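PDB 3GFF: IroE-like serine hydrolase from Shewanella oneidensis, which probably hydrolyses ester bonds, as an IroE-like serine hydrolase of the esterase D family with an alpha/beta-hydrolase fold. Local coordinates for residues A[14-19]-A[25-30]; A[150-155]-A[181-186]; A[240-245]-A[251-256]. All blocks are in the same frame, centred on the assembly; numbering follows the deposited sequence.

Overall arrangement
The three contacts lie in series along the chain and do not touch. Interaction 1 pairs the hairpin strands at one margin of the central mixed sheet. Interaction 3 sits at the other margin, where strand 235-241 turns toward helix 250-263; the two centres are about 29 Å apart. Interaction 2 packs two helices of the parallel part of the fold, its centre about 22 Å from that of interaction 3 and about 27 Å from that of interaction 1. A probable Ser145-His247-Asp169 triad relates to the last two. Helix 146-156 of interaction 2 follows Ser145, and His247 lies in the loop that joins the segments of interaction 3, which also borders the second subunit.

Interaction 1 of 3, residues A[14-19]-A[25-30]; sequences SKRLES and TREYVI
This is an antiparallel beta hairpin contact, formed by strands 12-19 and 24-31 at one margin of the central sheet. Lys15 and Tyr28 form one hydrogen-bonded pair, Leu17 and Arg26 the next. Lys15 N gives to Tyr28 O at 2.8 Å, and Arg26 N gives to Leu17 O at 2.8 Å. The reciprocal bonds complete both pairs.

The main side-chain contact is a CH-pi interaction. Lys15 CB sits over one face of the Tyr28 ring, 3.3 Å from its centroid. Tyr28 CG stands between its backbone N and carbonyl carbon (chi1 67°), which brings the ring alongside Lys15. Lys15 CG continues to the phenol end, 3.2 Å from Tyr28 OH. Leu17 CB meets the ring edge at Tyr28 CE1, at 4.0 Å. With an alanine in place of Tyr28, Lys15 CB and Leu17 CB would probably lose their aromatic partner, and a gap is likely to open toward Leu125 and Ile129 of helix 114-132.

On the other face, Thr25 OG1 donates to the syn side of Glu18 OE2 at 3.0 Å. Arg16 and Glu27 run alongside each other as an ion pair, though its close geometry is doubtful. Arg16, Glu18, Thr25 and Glu27 thus put charged and polar groups on this face. On that of Leu17 and Tyr28, both pack on helix 114-132, and the charge of Arg26 is met by a salt bridge to Asp89.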
loop_
_atom_site.group_PDB
_atom_site.type_symbol
_atom_site.label_atom_id
_atom_site.label_comp_id
_atom_site.label_asym_id
_atom_site.label_seq_id
_atom_site.Cartn_x
_atom_site.Cartn_y
_atom_site.Cartn_z
ATOM N N SER A 14 19.825 11.355 -2.787
ATOM C CA SER A 14 20.675 10.609 -1.862
ATOM C C SER A 14 21.626 11.569 -1.134
ATOM O O SER A 14 22.443 12.242 -1.747
ATOM C CB SER A 14 21.468 9.527 -2.591
ATOM O OG SER A 14 22.611 9.168 -1.822
ATOM N N LYS A 15 21.540 11.568 0.184
ATOM C CA LYS A 15 22.284 12.475 1.032
ATOM C C LYS A 15 23.256 11.839 2.025
ATOM O O LYS A 15 23.133 10.662 2.368
ATOM C CB LYS A 15 21.260 13.284 1.829
ATOM C CG LYS A 15 21.214 14.759 1.550
ATOM C CD LYS A 15 20.843 15.185 0.168
ATOM C CE LYS A 15 21.279 16.624 0.009
ATOM N NZ LYS A 15 22.784 16.729 0.122
ATOM N N ARG A 16 24.202 12.654 2.502
ATOM C CA ARG A 16 25.161 12.258 3.541
ATOM C C ARG A 16 25.408 13.374 4.547
ATOM O O ARG A 16 25.495 14.561 4.192
ATOM C CB ARG A 16 26.523 11.867 2.962
ATOM C CG ARG A 16 26.545 10.475 2.432
ATOM C CD ARG A 16 27.584 10.301 1.362
ATOM N NE ARG A 16 27.240 9.124 0.568
ATOM C CZ ARG A 16 27.905 7.969 0.559
ATOM N NH1 ARG A 16 29.033 7.824 1.270
ATOM N NH2 ARG A 16 27.460 6.962 -0.215
ATOM N N LEU A 17 25.568 12.964 5.799
ATOM C CA LEU A 17 25.873 13.867 6.877
ATOM C C LEU A 17 26.950 13.229 7.769
ATOM O O LEU A 17 26.818 12.061 8.198
ATOM C CB LEU A 17 24.572 14.092 7.658
ATOM C CG LEU A 17 24.453 15.161 8.727
ATOM C CD1 LEU A 17 23.000 15.330 9.124
ATOM C CD2 LEU A 17 25.293 14.779 9.921
ATOM N N GLU A 18 28.005 13.977 8.052
ATOM C CA GLU A 18 29.038 13.505 8.975
ATOM C C GLU A 18 28.495 13.728 10.375
ATOM O O GLU A 18 28.345 14.862 10.777
ATOM C CB GLU A 18 30.359 14.253 8.797
ATOM C CG GLU A 18 31.069 13.985 7.482
ATOM C CD GLU A 18 31.278 12.489 7.193
ATOM O OE1 GLU A 18 32.168 11.847 7.826
ATOM O OE2 GLU A 18 30.563 11.961 6.310
ATOM N N SER A 19 28.168 12.654 11.103
ATOM C CA SER A 19 27.659 12.789 12.465
ATOM C C SER A 19 28.815 12.921 13.418
ATOM O O SER A 19 29.576 11.988 13.587
ATOM C CB SER A 19 26.802 11.596 12.909
ATOM O OG SER A 19 26.390 11.756 14.261
ATOM N N THR A 25 29.778 8.557 9.315
ATOM C CA THR A 25 29.023 9.081 8.202
ATOM C C THR A 25 27.643 8.453 8.286
ATOM O O THR A 25 27.520 7.245 8.505
ATOM C CB THR A 25 29.636 8.639 6.879
ATOM O OG1 THR A 25 31.007 9.034 6.862
ATOM C CG2 THR A 25 28.891 9.273 5.680
ATOM N N ARG A 26 26.618 9.284 8.148
ATOM C CA ARG A 26 25.257 8.841 8.144
ATOM C C ARG A 26 24.625 9.138 6.779
ATOM O O ARG A 26 24.732 10.238 6.280
ATOM C CB ARG A 26 24.460 9.505 9.286
ATOM C CG ARG A 26 24.546 8.797 10.630
ATOM C CD ARG A 26 24.174 7.324 10.425
ATOM N NE ARG A 26 23.731 6.645 11.621
ATOM C CZ ARG A 26 22.544 6.084 11.814
ATOM N NH1 ARG A 26 21.619 6.015 10.886
ATOM N NH2 ARG A 26 22.302 5.516 12.967
ATOM N N GLU A 27 23.981 8.134 6.186
ATOM C CA GLU A 27 23.286 8.283 4.913
ATOM C C GLU A 27 21.781 8.363 5.101
ATOM O O GLU A 27 21.189 7.815 6.063
ATOM C CB GLU A 27 23.636 7.137 3.946
ATOM C CG GLU A 27 25.069 7.205 3.474
ATOM C CD GLU A 27 25.467 6.051 2.566
ATOM O OE1 GLU A 27 24.840 4.963 2.603
ATOM O OE2 GLU A 27 26.442 6.240 1.815
ATOM N N TYR A 28 21.172 9.100 4.192
ATOM C CA TYR A 28 19.737 9.262 4.188
ATOM C C TYR A 28 19.239 9.657 2.801
ATOM O O TYR A 28 20.009 10.104 1.952
ATOM C CB TYR A 28 19.300 10.265 5.263
ATOM C CG TYR A 28 19.719 11.694 5.065
ATOM C CD1 TYR A 28 20.933 12.149 5.545
ATOM C CD2 TYR A 28 18.881 12.600 4.439
ATOM C CE1 TYR A 28 21.296 13.464 5.411
ATOM C CE2 TYR A 28 19.236 13.911 4.297
ATOM C CZ TYR A 28 20.438 14.347 4.796
ATOM O OH TYR A 28 20.834 15.650 4.632
ATOM N N VAL A 29 17.940 9.489 2.591
ATOM C CA VAL A 29 17.279 9.807 1.330
ATOM C C VAL A 29 16.116 10.782 1.569
ATOM O O VAL A 29 15.449 10.716 2.589
ATOM C CB VAL A 29 16.738 8.525 0.628
ATOM C CG1 VAL A 29 17.849 7.740 -0.039
ATOM C CG2 VAL A 29 15.956 7.645 1.628
ATOM N N ILE A 30 15.919 11.707 0.640
ATOM C CA ILE A 30 14.848 12.719 0.695
ATOM C C ILE A 30 13.942 12.603 -0.543
ATOM O O ILE A 30 14.449 12.507 -1.632
ATOM C CB ILE A 30 15.437 14.153 0.611
ATOM C CG1 ILE A 30 16.356 14.468 1.786
ATOM C CG2 ILE A 30 14.343 15.208 0.532
ATOM C CD1 ILE A 30 16.940 15.889 1.703
#

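Interaction 2 of 3, residues A[150-155]-A[181-186]; sequences VAMEAL and TLLEER
The guanidinium of Arg186, which approaches Leu155 O with its NE at 4.2 Å, is gripped by several groups. That approach is too long for a hydrogen bond. NE instead forms a salt bridge with Asp158, NH1 donates to Gly190 O, and Phe192 adds a cation-pi contact. Together these partners probably fix the rotation of the flat group beside the backbone of helix 146-156. Arg186 starts with CG anti to its backbone N (chi1 -179°), and this carries the chain across toward the other helix.

One turn earlier, the contact is apolar. Leu183 presents both of its methyl groups to Met152, a selenomethionine in this crystal. CD1 lies 3.8 Å from Met152 CG, and both CD1 and CD2 also reach Met152 CB. CD2 rests 3.7 Å from Met152 O as well, so one leucine branch touches backbone and side chain alike. The two side chains cross at about a right angle.

The helices belong to successive beta-alpha-beta crossovers of the alpha/beta-hydrolase fold. Helix 146-156 leads from strand 138-144 to strand 164-168, and helix 178-189 leads on to strand 195-201. Helix 146-156 probably begins at the nucleophile elbow.

Met152 bends at chi2 (-48°), which turns its selenium end away from helix 178-189. Its side chain also meets Ala167 of strand 164-168 and Thr170. Phe223 of helix 215-230 touches both Met152 and Leu183. Leu155 packs on Tyr165 of strand 164-168.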
loop_
_atom_site.group_PDB
_atom_site.type_symbol
_atom_site.label_atom_id
_atom_site.label_comp_id
_atom_site.label_asym_id
_atom_site.label_seq_id
_atom_site.Cartn_x
_atom_site.Cartn_y
_atom_site.Cartn_z
ATOM N N VAL A 150 12.196 3.394 18.963
ATOM C CA VAL A 150 12.737 4.754 18.834
ATOM C C VAL A 150 11.585 5.758 19.019
ATOM O O VAL A 150 11.722 6.761 19.738
ATOM C CB VAL A 150 13.407 4.981 17.487
ATOM C CG1 VAL A 150 13.828 6.453 17.350
ATOM C CG2 VAL A 150 14.587 4.033 17.283
ATOM N N ALA A 151 10.460 5.488 18.348
ATOM C CA ALA A 151 9.223 6.280 18.511
ATOM C C ALA A 151 8.838 6.318 19.979
ATOM O O ALA A 151 8.632 7.390 20.524
ATOM C CB ALA A 151 8.079 5.713 17.671
HETATM N N MSE A 152 8.805 5.157 20.642
HETATM C CA MSE A 152 8.408 5.100 22.066
HETATM C C MSE A 152 9.318 5.926 22.949
HETATM O O MSE A 152 8.843 6.621 23.834
HETATM C CB MSE A 152 8.384 3.653 22.590
HETATM C CG MSE A 152 7.295 2.745 21.977
HETATM SE SE MSE A 152 5.508 3.578 21.950
HETATM C CE MSE A 152 4.421 2.139 21.396
ATOM N N GLU A 153 10.630 5.822 22.719
ATOM C CA GLU A 153 11.630 6.546 23.508
ATOM C C GLU A 153 11.573 8.080 23.258
ATOM O O GLU A 153 11.686 8.883 24.172
ATOM C CB GLU A 153 13.007 5.947 23.228
ATOM C CG GLU A 153 14.123 6.434 24.120
ATOM C CD GLU A 153 13.938 6.070 25.587
ATOM O OE1 GLU A 153 12.942 5.384 25.960
ATOM O OE2 GLU A 153 14.786 6.488 26.365
ATOM N N ALA A 154 11.338 8.476 22.018
ATOM C CA ALA A 154 11.165 9.881 21.664
ATOM C C ALA A 154 9.987 10.418 22.483
ATOM O O ALA A 154 10.114 11.448 23.140
ATOM C CB ALA A 154 10.918 10.034 20.142
ATOM N N LEU A 155 8.863 9.692 22.472
ATOM C CA LEU A 155 7.707 10.059 23.279
ATOM C C LEU A 155 8.108 9.997 24.749
ATOM O O LEU A 155 7.997 10.988 25.459
ATOM C CB LEU A 155 6.479 9.168 22.961
ATOM C CG LEU A 155 5.073 9.487 23.538
ATOM C CD1 LEU A 155 4.444 10.739 22.938
ATOM C CD2 LEU A 155 4.087 8.272 23.328
ATOM N N THR A 181 8.265 -1.270 31.517
ATOM C CA THR A 181 7.878 -0.632 32.772
ATOM C C THR A 181 8.209 0.842 32.719
ATOM O O THR A 181 7.431 1.656 33.204
ATOM C CB THR A 181 8.606 -1.250 34.003
ATOM O OG1 THR A 181 8.222 -2.615 34.146
ATOM C CG2 THR A 181 8.251 -0.518 35.263
ATOM N N LEU A 182 9.375 1.191 32.165
ATOM C CA LEU A 182 9.758 2.609 32.009
ATOM C C LEU A 182 8.745 3.356 31.163
ATOM O O LEU A 182 8.404 4.499 31.467
ATOM C CB LEU A 182 11.140 2.745 31.373
ATOM C CG LEU A 182 12.330 2.649 32.317
ATOM C CD1 LEU A 182 12.089 1.684 33.459
ATOM C CD2 LEU A 182 13.579 2.328 31.512
ATOM N N LEU A 183 8.255 2.703 30.113
ATOM C CA LEU A 183 7.220 3.303 29.252
ATOM C C LEU A 183 5.902 3.512 29.979
ATOM O O LEU A 183 5.286 4.577 29.863
ATOM C CB LEU A 183 6.933 2.456 28.012
ATOM C CG LEU A 183 7.634 2.707 26.712
ATOM C CD1 LEU A 183 6.927 1.832 25.681
ATOM C CD2 LEU A 183 7.539 4.166 26.325
ATOM N N GLU A 184 5.463 2.473 30.688
ATOM C CA GLU A 184 4.245 2.532 31.465
ATOM C C GLU A 184 4.316 3.675 32.498
ATOM O O GLU A 184 3.333 4.359 32.722
ATOM C CB GLU A 184 4.031 1.200 32.183
ATOM C CG GLU A 184 3.645 0.036 31.268
ATOM C CD GLU A 184 3.642 -1.297 31.997
ATOM O OE1 GLU A 184 4.228 -1.389 33.092
ATOM O OE2 GLU A 184 3.085 -2.260 31.470
ATOM N N GLU A 185 5.470 3.832 33.148
ATOM C CA GLU A 185 5.689 4.903 34.108
ATOM C C GLU A 185 5.451 6.268 33.444
ATOM O O GLU A 185 4.840 7.155 34.028
ATOM C CB GLU A 185 7.098 4.816 34.681
ATOM C CG GLU A 185 7.242 3.632 35.602
ATOM C CD GLU A 185 8.584 3.493 36.306
ATOM O OE1 GLU A 185 9.520 4.326 36.113
ATOM O OE2 GLU A 185 8.666 2.517 37.091
ATOM N N ARG A 186 5.891 6.410 32.204
ATOM C CA ARG A 186 5.704 7.662 31.482
ATOM C C ARG A 186 4.227 7.945 31.195
ATOM O O ARG A 186 3.794 9.085 31.316
ATOM C CB ARG A 186 6.499 7.658 30.184
ATOM C CG ARG A 186 6.366 8.947 29.386
ATOM C CD ARG A 186 6.965 10.112 30.075
ATOM N NE ARG A 186 6.656 11.399 29.429
ATOM C CZ ARG A 186 5.598 12.156 29.714
ATOM N NH1 ARG A 186 4.728 11.734 30.610
ATOM N NH2 ARG A 186 5.403 13.339 29.112
#

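Interaction 3 of 3, residues A[240-245]-A[251-256]; sequences KYYPEE and SHIGLY
Tyr242, just past Tyr241, reaches Ile253 and Gly254 of helix 250-263. From CB the ring leaves with CG anti to the carbonyl carbon (chi1 -61°), which sends it toward the helix. CD2 meets Ile253 CG2 at 3.7 Å. CE2 comes closer to that methyl, at 3.5 Å, and also touches Ile253 CG1. The methyl lies over one ring face as a CH-pi contact, 3.9 Å from the centroid. Lys240 CG lies over the opposite face, nearer the rim. Tyr242 OH lies 3.5 Å from Ile253 O, a contact and not a hydrogen bond, and near Gly254 CA; it bonds to Asp257.

Ile253 CG2 also meets Glu245, whose CD lies 3.9 Å away. Glu245 OE1 bonds to Ser249 OG, and OE2 to Tyr256 OH of the second subunit, on which Ile253 also packs. The carboxylate is thus held at both oxygens. A type I turn from Tyr242 to Glu245 brings both residues to the isoleucine.

The loop joining the segments carries His247, probably of a Ser-His-Asp triad, which Tyr242 lies near without touching. Tyr242 also touches Val250 of helix 250-263, and Phe198 and Ala200 of strand 195-201.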
loop_
_atom_site.group_PDB
_atom_site.type_symbol
_atom_site.label_atom_id
_atom_site.label_comp_id
_atom_site.label_asym_id
_atom_site.label_seq_id
_atom_site.Cartn_x
_atom_site.Cartn_y
_atom_site.Cartn_z
ATOM N N LYS A 240 -4.671 -0.068 16.057
ATOM C CA LYS A 240 -5.434 -0.974 15.215
ATOM C C LYS A 240 -4.722 -2.312 15.201
ATOM O O LYS A 240 -3.522 -2.373 15.008
ATOM C CB LYS A 240 -5.658 -0.441 13.794
ATOM C CG LYS A 240 -6.458 -1.440 12.912
ATOM C CD LYS A 240 -6.820 -0.950 11.504
ATOM C CE LYS A 240 -8.257 -0.427 11.382
ATOM N NZ LYS A 240 -8.519 -0.038 9.968
ATOM N N TYR A 241 -5.476 -3.370 15.472
ATOM C CA TYR A 241 -4.989 -4.747 15.444
ATOM C C TYR A 241 -5.305 -5.359 14.070
ATOM O O TYR A 241 -6.417 -5.233 13.557
ATOM C CB TYR A 241 -5.630 -5.577 16.586
ATOM C CG TYR A 241 -5.362 -7.087 16.483
ATOM C CD1 TYR A 241 -4.050 -7.578 16.525
ATOM C CD2 TYR A 241 -6.407 -7.994 16.360
ATOM C CE1 TYR A 241 -3.785 -8.916 16.434
ATOM C CE2 TYR A 241 -6.157 -9.374 16.264
ATOM C CZ TYR A 241 -4.823 -9.816 16.318
ATOM O OH TYR A 241 -4.524 -11.146 16.230
ATOM N N TYR A 242 -4.314 -6.042 13.502
ATOM C CA TYR A 242 -4.394 -6.672 12.182
ATOM C C TYR A 242 -4.187 -8.192 12.291
ATOM O O TYR A 242 -3.054 -8.686 12.181
ATOM C CB TYR A 242 -3.307 -6.077 11.274
ATOM C CG TYR A 242 -3.409 -4.573 11.029
ATOM C CD1 TYR A 242 -2.769 -3.663 11.857
ATOM C CD2 TYR A 242 -4.110 -4.078 9.928
ATOM C CE1 TYR A 242 -2.856 -2.296 11.615
ATOM C CE2 TYR A 242 -4.204 -2.749 9.678
ATOM C CZ TYR A 242 -3.553 -1.854 10.513
ATOM O OH TYR A 242 -3.687 -0.516 10.257
ATOM N N PRO A 243 -5.260 -8.950 12.471
ATOM C CA PRO A 243 -5.073 -10.401 12.649
ATOM C C PRO A 243 -4.503 -11.122 11.414
ATOM O O PRO A 243 -3.907 -12.186 11.556
ATOM C CB PRO A 243 -6.502 -10.902 12.937
ATOM C CG PRO A 243 -7.388 -9.908 12.286
ATOM C CD PRO A 243 -6.688 -8.578 12.459
ATOM N N GLU A 244 -4.658 -10.521 10.223
ATOM C CA GLU A 244 -4.186 -11.153 8.989
ATOM C C GLU A 244 -2.865 -10.590 8.548
ATOM O O GLU A 244 -2.508 -10.709 7.411
ATOM C CB GLU A 244 -5.229 -11.016 7.884
ATOM C CG GLU A 244 -6.651 -11.446 8.299
ATOM C CD GLU A 244 -6.721 -12.866 8.828
ATOM O OE1 GLU A 244 -5.950 -13.720 8.338
ATOM O OE2 GLU A 244 -7.559 -13.141 9.737
ATOM N N GLU A 245 -2.146 -9.927 9.445
ATOM C CA GLU A 245 -0.838 -9.430 9.123
ATOM C C GLU A 245 0.235 -10.045 10.029
ATOM O O GLU A 245 -0.037 -10.544 11.159
ATOM C CB GLU A 245 -0.784 -7.891 9.239
ATOM C CG GLU A 245 -1.752 -7.109 8.291
ATOM C CD GLU A 245 -1.392 -7.193 6.827
ATOM O OE1 GLU A 245 -0.202 -7.339 6.470
ATOM O OE2 GLU A 245 -2.317 -7.088 6.013
ATOM N N SER A 251 4.064 -3.251 8.226
ATOM C CA SER A 251 4.703 -1.947 8.033
ATOM C C SER A 251 3.930 -1.122 7.033
ATOM O O SER A 251 3.666 0.083 7.258
ATOM C CB SER A 251 6.194 -2.083 7.613
ATOM O OG SER A 251 6.363 -2.737 6.349
ATOM N N HIS A 252 3.499 -1.778 5.963
ATOM C CA HIS A 252 2.794 -1.090 4.880
ATOM C C HIS A 252 1.367 -0.611 5.216
ATOM O O HIS A 252 1.093 0.602 5.094
ATOM C CB HIS A 252 2.761 -1.964 3.651
ATOM C CG HIS A 252 2.368 -1.237 2.398
ATOM N ND1 HIS A 252 3.277 -0.539 1.633
ATOM C CD2 HIS A 252 1.183 -1.145 1.757
ATOM C CE1 HIS A 252 2.663 -0.036 0.576
ATOM N NE2 HIS A 252 1.391 -0.398 0.621
ATOM N N ILE A 253 0.472 -1.551 5.566
ATOM C CA ILE A 253 -0.932 -1.240 5.901
ATOM C C ILE A 253 -1.000 -0.417 7.181
ATOM O O ILE A 253 -1.962 0.336 7.392
ATOM C CB ILE A 253 -1.873 -2.548 5.980
ATOM C CG1 ILE A 253 -3.357 -2.188 5.797
ATOM C CG2 ILE A 253 -1.668 -3.346 7.273
ATOM C CD1 ILE A 253 -3.718 -1.443 4.437
ATOM N N GLY A 254 0.008 -0.592 8.050
ATOM C CA GLY A 254 0.124 0.162 9.309
ATOM C C GLY A 254 0.355 1.647 9.039
ATOM O O GLY A 254 -0.263 2.499 9.671
ATOM N N LEU A 255 1.247 1.955 8.096
ATOM C CA LEU A 255 1.473 3.337 7.657
ATOM C C LEU A 255 0.227 3.812 6.882
ATOM O O LEU A 255 -0.261 4.911 7.068
ATOM C CB LEU A 255 2.709 3.424 6.750
ATOM C CG LEU A 255 3.067 4.796 6.115
ATOM C CD1 LEU A 255 3.545 5.845 7.155
ATOM C CD2 LEU A 255 4.152 4.628 4.987
ATOM N N TYR A 256 -0.302 2.964 6.010
ATOM C CA TYR A 256 -1.487 3.326 5.270
ATOM C C TYR A 256 -2.569 3.874 6.215
ATOM O O TYR A 256 -3.053 4.999 6.058
ATOM C CB TYR A 256 -1.995 2.140 4.477
ATOM C CG TYR A 256 -3.132 2.483 3.536
ATOM C CD1 TYR A 256 -4.460 2.505 3.975
ATOM C CD2 TYR A 256 -2.884 2.779 2.197
ATOM C CE1 TYR A 256 -5.516 2.827 3.089
ATOM C CE2 TYR A 256 -3.901 3.117 1.334
ATOM C CZ TYR A 256 -5.222 3.149 1.772
ATOM O OH TYR A 256 -6.234 3.462 0.864
#